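Local coordinates for protein thioredoxin (Bacillus cereus, PDB 3ZIT) that probably carries electrons as a small thioredoxin- or glutaredoxin-like oxidoreductase, passing them through a redox-active CxxC disulfide, at residues I17-V27 / F66-I77. The protein carries 1 engineered substitution. Residues are numbered along the deposited sequence; the frame is centred on the assembly and turned at random. Where two conformers were deposited one is given.
Sequences IVKEFLKHNNV and FQIEKLQQLLNI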
ATOM      1  N   ILE B  17       0.804   4.192   3.156  1.00 11.19           N
ATOM      2  CA  ILE B  17       0.558   2.937   2.467  1.00 11.08           C
ATOM      3  C   ILE B  17       1.458   1.848   3.010  1.00  9.21           C
ATOM      4  O   ILE B  17       1.016   0.745   3.303  1.00 10.08           O
ATOM      5  CB  ILE B  17       0.627   3.084   0.961  1.00 13.19           C
ATOM      6  CG1 ILE B  17      -0.424   4.086   0.502  1.00 16.63           C
ATOM      7  CG2 ILE B  17       0.640   1.701   0.283  1.00 15.50           C
ATOM      8  CD1 ILE B  17      -0.144   4.606  -0.869  1.00 20.36           C
ATOM      9  N   VAL B  18       2.744   2.134   3.176  1.00  8.55           N
ATOM     10  CA  VAL B  18       3.647   1.138   3.727  1.00  9.09           C
ATOM     11  C   VAL B  18       3.257   0.742   5.123  1.00  8.46           C
ATOM     12  O   VAL B  18       3.190  -0.441   5.449  1.00  9.14           O
ATOM     13  CB  VAL B  18       5.116   1.664   3.650  1.00  9.34           C
ATOM     14  CG1 VAL B  18       6.046   0.796   4.556  1.00 11.42           C
ATOM     15  CG2 VAL B  18       5.563   1.588   2.220  1.00 11.72           C
ATOM     16  N   LYS B  19       2.984   1.725   6.003  1.00  8.77           N
ATOM     17  CA  LYS B  19       2.611   1.369   7.372  1.00  9.88           C
ATOM     18  C   LYS B  19       1.320   0.548   7.397  1.00  8.67           C
ATOM     19  O   LYS B  19       1.233  -0.427   8.129  1.00  9.90           O
ATOM     20  CB  LYS B  19       2.460   2.624   8.206  1.00 10.59           C
ATOM     21  CG  LYS B  19       3.732   3.325   8.581  1.00 12.94           C
ATOM     22  CD  LYS B  19       3.461   4.759   9.144  1.00 19.98           C
ATOM     23  CE  LYS B  19       4.438   5.618   9.777  1.00 26.08           C
ATOM     24  NZ  LYS B  19       3.473   6.616  10.335  1.00 35.80           N
ATOM     25  N   GLU B  20       0.319   0.925   6.604  1.00  9.54           N
ATOM     26  CA  GLU B  20      -0.917   0.167   6.591  1.00 10.22           C
ATOM     27  C   GLU B  20      -0.744  -1.207   6.057  1.00  9.56           C
ATOM     28  O   GLU B  20      -1.402  -2.151   6.530  1.00 10.09           O
ATOM     29  CB  GLU B  20      -2.014   0.967   5.901  1.00 12.39           C
ATOM     30  CG  GLU B  20      -2.352   2.283   6.690  1.00 16.11           C
ATOM     31  CD  GLU B  20      -2.919   2.017   8.117  1.00 22.09           C
ATOM     32  OE1 GLU B  20      -3.754   1.106   8.200  1.00 30.70           O
ATOM     33  OE2 GLU B  20      -2.567   2.722   9.135  1.00 28.95           O
ATOM     34  N   PHE B  21       0.099  -1.363   5.024  1.00  9.51           N
ATOM     35  CA  PHE B  21       0.481  -2.682   4.501  1.00  9.48           C
ATOM     36  C   PHE B  21       1.098  -3.545   5.670  1.00  8.15           C
ATOM     37  O   PHE B  21       0.769  -4.697   5.826  1.00  9.62           O
ATOM     38  CB  PHE B  21       1.401  -2.494   3.335  1.00  9.97           C
ATOM     39  CG  PHE B  21       2.030  -3.782   2.849  1.00 12.53           C
ATOM     40  CD1 PHE B  21       1.250  -4.610   1.995  1.00 18.58           C
ATOM     41  CD2 PHE B  21       3.271  -4.169   3.226  1.00 16.62           C
ATOM     42  CE1 PHE B  21       1.693  -5.823   1.525  1.00 21.35           C
ATOM     43  CE2 PHE B  21       3.803  -5.442   2.762  1.00 18.32           C
ATOM     44  CZ  PHE B  21       2.946  -6.182   1.885  1.00 20.53           C
ATOM     45  N   LEU B  22       2.055  -2.961   6.344  1.00  9.01           N
ATOM     46  CA  LEU B  22       2.691  -3.683   7.448  1.00  8.86           C
ATOM     47  C   LEU B  22       1.689  -4.023   8.537  1.00  8.98           C
ATOM     48  O   LEU B  22       1.716  -5.161   9.039  1.00 10.00           O
ATOM     49  CB  LEU B  22       3.830  -2.835   8.027  1.00  9.80           C
ATOM     50  CG  LEU B  22       4.990  -2.648   7.110  1.00  9.87           C
ATOM     51  CD1 LEU B  22       5.961  -1.586   7.758  1.00 12.27           C
ATOM     52  CD2 LEU B  22       5.683  -3.887   6.667  1.00 13.33           C
ATOM     53  N   LYS B  23       0.790  -3.115   8.893  1.00  9.04           N
ATOM     54  CA  LYS B  23      -0.264  -3.409   9.874  1.00 10.58           C
ATOM     55  C   LYS B  23      -1.155  -4.503   9.411  1.00 10.04           C
ATOM     56  O   LYS B  23      -1.536  -5.397  10.167  1.00 11.17           O
ATOM     57  CB  LYS B  23      -1.022  -2.174  10.239  1.00 12.46           C
ATOM     58  CG  LYS B  23      -0.331  -1.198  11.057  1.00 15.85           C
ATOM     59  CD  LYS B  23      -1.076   0.157  11.032  1.00 25.88           C
ATOM     60  CE  LYS B  23      -1.917   0.518  12.185  1.00 38.21           C
ATOM     61  NZ  LYS B  23      -2.426   1.865  11.734  1.00 32.73           N
ATOM     62  N   HIS B  24      -1.580  -4.449   8.159  1.00 10.67           N
ATOM     63  CA  HIS B  24      -2.476  -5.506   7.665  1.00 12.83           C
ATOM     64  C   HIS B  24      -1.844  -6.903   7.692  1.00 10.90           C
ATOM     65  O   HIS B  24      -2.554  -7.903   7.865  1.00 12.81           O
ATOM     66  CB  HIS B  24      -2.891  -5.144   6.245  1.00 13.07           C
ATOM     67  CG  HIS B  24      -3.952  -6.064   5.768  1.00 16.76           C
ATOM     68  ND1 HIS B  24      -5.179  -6.183   6.378  1.00 21.25           N
ATOM     69  CD2 HIS B  24      -3.843  -7.055   4.881  1.00 23.45           C
ATOM     70  CE1 HIS B  24      -5.824  -7.159   5.765  1.00 22.04           C
ATOM     71  NE2 HIS B  24      -5.040  -7.686   4.835  1.00 22.43           N
ATOM     72  N   ASN B  25      -0.528  -6.939   7.561  1.00 10.94           N
ATOM     73  CA  ASN B  25       0.244  -8.136   7.672  1.00 11.15           C
ATOM     74  C   ASN B  25       0.714  -8.454   9.086  1.00 10.40           C
ATOM     75  O   ASN B  25       1.522  -9.340   9.269  1.00 11.05           O
ATOM     76  CB  ASN B  25       1.398  -8.114   6.632  1.00 12.00           C
ATOM     77  CG  ASN B  25       0.887  -8.354   5.261  1.00 15.46           C
ATOM     78  OD1 ASN B  25       0.653  -9.514   4.880  1.00 18.04           O
ATOM     79  ND2 ASN B  25       0.707  -7.257   4.468  1.00 15.03           N
ATOM     80  N   ASN B  26       0.307  -7.645  10.046  1.00  9.41           N
ATOM     81  CA  ASN B  26       0.601  -7.857  11.468  1.00  9.95           C
ATOM     82  C   ASN B  26       2.084  -7.931  11.737  1.00  8.25           C
ATOM     83  O   ASN B  26       2.557  -8.723  12.551  1.00  9.05           O
ATOM     84  CB  ASN B  26      -0.143  -9.060  11.975  1.00 11.52           C
ATOM     85  CG  ASN B  26      -1.600  -8.880  11.788  1.00 20.04           C
ATOM     86  OD1 ASN B  26      -2.179  -7.971  12.339  1.00 31.01           O
ATOM     87  ND2 ASN B  26      -2.188  -9.672  10.904  1.00 27.43           N
ATOM     88  N   VAL B  27       2.858  -7.054  11.097  1.00  8.45           N
ATOM     89  CA  VAL B  27       4.261  -6.981  11.267  1.00  8.53           C
ATOM     90  C   VAL B  27       4.611  -6.178  12.499  1.00  9.36           C
ATOM     91  O   VAL B  27       4.013  -5.139  12.768  1.00 10.52           O
ATOM     92  CB  VAL B  27       4.928  -6.331  10.012  1.00  8.29           C
ATOM     93  CG1 VAL B  27       6.358  -6.018  10.209  1.00  9.37           C
ATOM     94  CG2 VAL B  27       4.727  -7.282   8.798  1.00 10.22           C
ATOM     95  N   PHE B  66       9.319   3.322  -2.165  1.00 13.27           N
ATOM     96  CA  PHE B  66       8.081   2.502  -2.212  1.00 12.97           C
ATOM     97  C   PHE B  66       8.333   1.222  -2.949  1.00 13.83           C
ATOM     98  O   PHE B  66       8.306   1.231  -4.146  1.00 17.91           O
ATOM     99  CB  PHE B  66       6.969   3.332  -2.843  1.00 14.46           C
ATOM    100  CG  PHE B  66       5.628   2.754  -2.741  1.00 15.31           C
ATOM    101  CD1 PHE B  66       5.003   2.783  -1.526  1.00 17.19           C
ATOM    102  CD2 PHE B  66       4.994   2.085  -3.800  1.00 20.00           C
ATOM    103  CE1 PHE B  66       3.702   2.266  -1.355  1.00 18.95           C
ATOM    104  CE2 PHE B  66       3.725   1.509  -3.673  1.00 22.88           C
ATOM    105  CZ  PHE B  66       3.087   1.645  -2.452  1.00 18.81           C
ATOM    106  N   GLN B  67       8.638   0.150  -2.231  1.00 11.95           N
ATOM    107  CA  GLN B  67       9.017  -1.139  -2.813  1.00 12.16           C
ATOM    108  C   GLN B  67       8.226  -2.208  -2.069  1.00 12.77           C
ATOM    109  O   GLN B  67       8.791  -2.954  -1.223  1.00 13.41           O
ATOM    110  CB  GLN B  67      10.512  -1.439  -2.693  1.00 12.12           C
ATOM    111  CG  GLN B  67      11.393  -0.416  -3.399  1.00 12.73           C
ATOM    112  CD  GLN B  67      12.825  -0.912  -3.363  1.00 11.69           C
ATOM    113  OE1 GLN B  67      13.128  -2.015  -3.864  1.00 13.42           O
ATOM    114  NE2 GLN B  67      13.768  -0.132  -2.846  1.00 11.25           N
ATOM    115  N   ILE B  68       6.973  -2.378  -2.443  1.00 13.66           N
ATOM    116  CA  ILE B  68       6.115  -3.314  -1.668  1.00 14.00           C
ATOM    117  C   ILE B  68       6.547  -4.769  -1.835  1.00 12.09           C
ATOM    118  O   ILE B  68       6.590  -5.519  -0.861  1.00 13.09           O
ATOM    119  CB  ILE B  68       4.649  -3.141  -2.070  1.00 17.23           C
ATOM    120  CG1 ILE B  68       4.133  -1.746  -1.750  1.00 20.42           C
ATOM    121  CG2 ILE B  68       3.785  -4.211  -1.413  1.00 19.82           C
ATOM    122  CD1 ILE B  68       4.223  -1.332  -0.252  1.00 21.65           C
ATOM    123  N   GLU B  69       6.841  -5.193  -3.080  1.00 14.41           N
ATOM    124  CA  GLU B  69       7.231  -6.604  -3.306  1.00 14.98           C
ATOM    125  C   GLU B  69       8.545  -6.933  -2.592  1.00 12.01           C
ATOM    126  O   GLU B  69       8.679  -7.988  -2.017  1.00 14.00           O
ATOM    127  CB  GLU B  69       7.264  -6.961  -4.800  1.00 17.58           C
ATOM    128  CG  GLU B  69       5.867  -7.015  -5.396  1.00 21.66           C
ATOM    129  CD  GLU B  69       5.622  -8.042  -6.506  1.00 27.35           C
ATOM    130  OE1 GLU B  69       6.170  -7.866  -7.628  1.00 26.17           O
ATOM    131  OE2 GLU B  69       4.883  -9.021  -6.300  1.00 41.59           O
ATOM    132  N   LYS B  70       9.481  -6.014  -2.591  1.00 12.44           N
ATOM    133  CA  LYS B  70      10.773  -6.261  -1.903  1.00 12.66           C
ATOM    134  C   LYS B  70      10.519  -6.332  -0.411  1.00 10.95           C
ATOM    135  O   LYS B  70      11.067  -7.192   0.273  1.00 11.28           O
ATOM    136  CB  LYS B  70      11.716  -5.109  -2.226  1.00 14.81           C
ATOM    137  CG  LYS B  70      13.047  -5.212  -1.571  1.00 14.62           C
ATOM    138  CD  LYS B  70      13.807  -6.281  -2.106  1.00 16.70           C
ATOM    139  CE  LYS B  70      15.292  -6.185  -1.744  1.00 15.74           C
ATOM    140  NZ  LYS B  70      15.988  -7.362  -2.231  1.00 16.14           N
ATOM    141  N   LEU B  71       9.664  -5.494   0.149  1.00 11.72           N
ATOM    142  CA  LEU B  71       9.287  -5.646   1.584  1.00 12.30           C
ATOM    143  C   LEU B  71       8.691  -7.010   1.872  1.00 12.17           C
ATOM    144  O   LEU B  71       9.041  -7.615   2.877  1.00 13.17           O
ATOM    145  CB  LEU B  71       8.325  -4.550   1.944  1.00 14.97           C
ATOM    146  CG  LEU B  71       8.705  -3.188   2.045  1.00 16.11           C
ATOM    147  CD1 LEU B  71       7.407  -2.537   2.790  1.00 19.12           C
ATOM    148  CD2 LEU B  71       9.848  -2.996   2.962  1.00 14.44           C
ATOM    149  N   GLN B  72       7.749  -7.417   1.039  1.00 13.58           N
ATOM    150  CA  GLN B  72       7.111  -8.682   1.261  1.00 15.77           C
ATOM    151  C   GLN B  72       8.155  -9.769   1.309  1.00 14.53           C
ATOM    152  O   GLN B  72       8.059 -10.667   2.152  1.00 16.89           O
ATOM    153  CB  GLN B  72       6.151  -8.998   0.127  1.00 20.52           C
ATOM    154  CG  GLN B  72       4.878  -8.338   0.171  1.00 27.02           C
ATOM    155  CD  GLN B  72       3.922  -9.019  -0.765  1.00 30.18           C
ATOM    156  OE1 GLN B  72       2.756  -9.116  -0.467  1.00 31.21           O
ATOM    157  NE2 GLN B  72       4.409  -9.480  -1.905  1.00 38.17           N
ATOM    158  N   GLN B  73       9.092  -9.790   0.329  1.00 13.19           N
ATOM    159  CA  GLN B  73      10.110 -10.807   0.271  0.50 12.55           C
ATOM    160  C   GLN B  73      10.965 -10.811   1.526  1.00 12.45           C
ATOM    161  O   GLN B  73      11.138 -11.819   2.142  1.00 13.93           O
ATOM    162  CB  GLN B  73      11.028 -10.549  -0.972  0.50 12.28           C
ATOM    163  CG  GLN B  73      10.496 -10.871  -2.363  0.50 11.06           C
ATOM    164  CD  GLN B  73      11.229 -10.203  -3.518  0.50 11.02           C
ATOM    165  OE1 GLN B  73      12.465  -9.784  -3.526  0.50  9.66           O
ATOM    166  NE2 GLN B  73      10.455 -10.125  -4.591  0.50 13.21           N
ATOM    167  N   LEU B  74      11.452  -9.651   1.914  1.00 10.82           N
ATOM    168  CA  LEU B  74      12.365  -9.578   3.078  1.00 11.20           C
ATOM    169  C   LEU B  74      11.691  -9.895   4.401  1.00 10.93           C
ATOM    170  O   LEU B  74      12.318 -10.318   5.333  1.00 11.64           O
ATOM    171  CB  LEU B  74      13.021  -8.211   3.129  1.00 11.65           C
ATOM    172  CG  LEU B  74      14.028  -7.928   2.038  1.00 12.40           C
ATOM    173  CD1 LEU B  74      14.516  -6.520   2.167  1.00 16.72           C
ATOM    174  CD2 LEU B  74      15.198  -8.948   1.937  1.00 17.28           C
ATOM    175  N   LEU B  75      10.379  -9.675   4.487  1.00 10.75           N
ATOM    176  CA  LEU B  75       9.665  -9.878   5.735  1.00 10.03           C
ATOM    177  C   LEU B  75       9.217 -11.284   5.826  1.00 11.11           C
ATOM    178  O   LEU B  75       8.702 -11.665   6.912  1.00 12.34           O
ATOM    179  CB  LEU B  75       8.518  -8.934   5.858  1.00 11.50           C
ATOM    180  CG  LEU B  75       8.955  -7.505   6.145  1.00 11.41           C
ATOM    181  CD1 LEU B  75       7.796  -6.527   5.891  1.00 15.22           C
ATOM    182  CD2 LEU B  75       9.547  -7.304   7.538  1.00 14.15           C
ATOM    183  N   ASN B  76       9.350 -12.103   4.783  1.00 11.97           N
ATOM    184  CA  ASN B  76       8.968 -13.512   4.877  1.00 13.03           C
ATOM    185  C   ASN B  76       7.525 -13.679   5.256  1.00 13.32           C
ATOM    186  O   ASN B  76       7.181 -14.561   6.029  1.00 14.57           O
ATOM    187  CB  ASN B  76       9.884 -14.381   5.818  1.00 13.86           C
ATOM    188  CG  ASN B  76      11.286 -14.305   5.333  1.00 15.11           C
ATOM    189  OD1 ASN B  76      11.562 -14.450   4.148  1.00 16.95           O
ATOM    190  ND2 ASN B  76      12.194 -14.116   6.289  1.00 19.40           N
ATOM    191  N   ILE B  77       6.678 -12.835   4.635  1.00 13.64           N
ATOM    192  CA  ILE B  77       5.254 -12.709   5.052  1.00 16.64           C
ATOM    193  C   ILE B  77       4.275 -13.154   4.011  1.00 19.53           C
ATOM    194  O   ILE B  77       3.101 -13.326   4.365  1.00 23.01           O
ATOM    195  CB  ILE B  77       4.821 -11.334   5.542  1.00 15.72           C
ATOM    196  CG1 ILE B  77       5.149 -10.260   4.529  1.00 15.41           C
ATOM    197  CG2 ILE B  77       5.322 -11.105   6.937  1.00 19.08           C
ATOM    198  CD1 ILE B  77       4.590  -8.898   4.794  1.00 17.82           C
TER
HETATM  199  O   HOH W   1       1.815 -10.215   2.060  1.00 29.92           O
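Phe21, on helix 13-24, sets its ring against Ile68 and Gln72 of helix 68-75, its CG anti to the backbone N (chi1 171°). Ile68 lays CG2 over one face, 4.1 Å from the ring centroid, in a CH-pi contact. The opposite face carries the amide of Asn25, whose ND2 sits above the rim while donating to Phe21 O (2.9 Å); Asn25 N reaches the same carbonyl oxygen from the other face of its plane. The Gln72 side chain crosses that of Phe21 at about a right angle, bringing CG to the ring edge 3.4 Å from Phe21 CZ, with OE1 also at the edge; its amide plane is turned 47° from the ring. One water donates to both Asn25 OD1 and Gln72 OE1 and so links the two side chains. The two helices run at 34° to each other on the same side of the sheet of a thioredoxin fold, the first being the helix that starts at the Cys12-Cys15 disulfide. Val18 and Leu71 touch each other, and both also touch Val56 of strand 55-58. Val18 splits its branches, CG1 against Leu71 CD1, while CG2 touches both Phe66 CD1 and Ile68 CD1. At the N-terminal end, Ile17 sets CG2 in the plane of the Phe66 ring, at its edge, 3.5 Å from CE1; the second subunit packs its own Ile17 and Gln72 against this pair. Toward the other end Leu22 CD2 presses tightly on Leu75 CD1 (3.5 Å). Just after the Schellman motif at Asn76, Ile77 faces residues 17-27 and puts CD1 3.8 Å from Asn25 CB, while Val27 CG2 rests against Leu75 and Ile77.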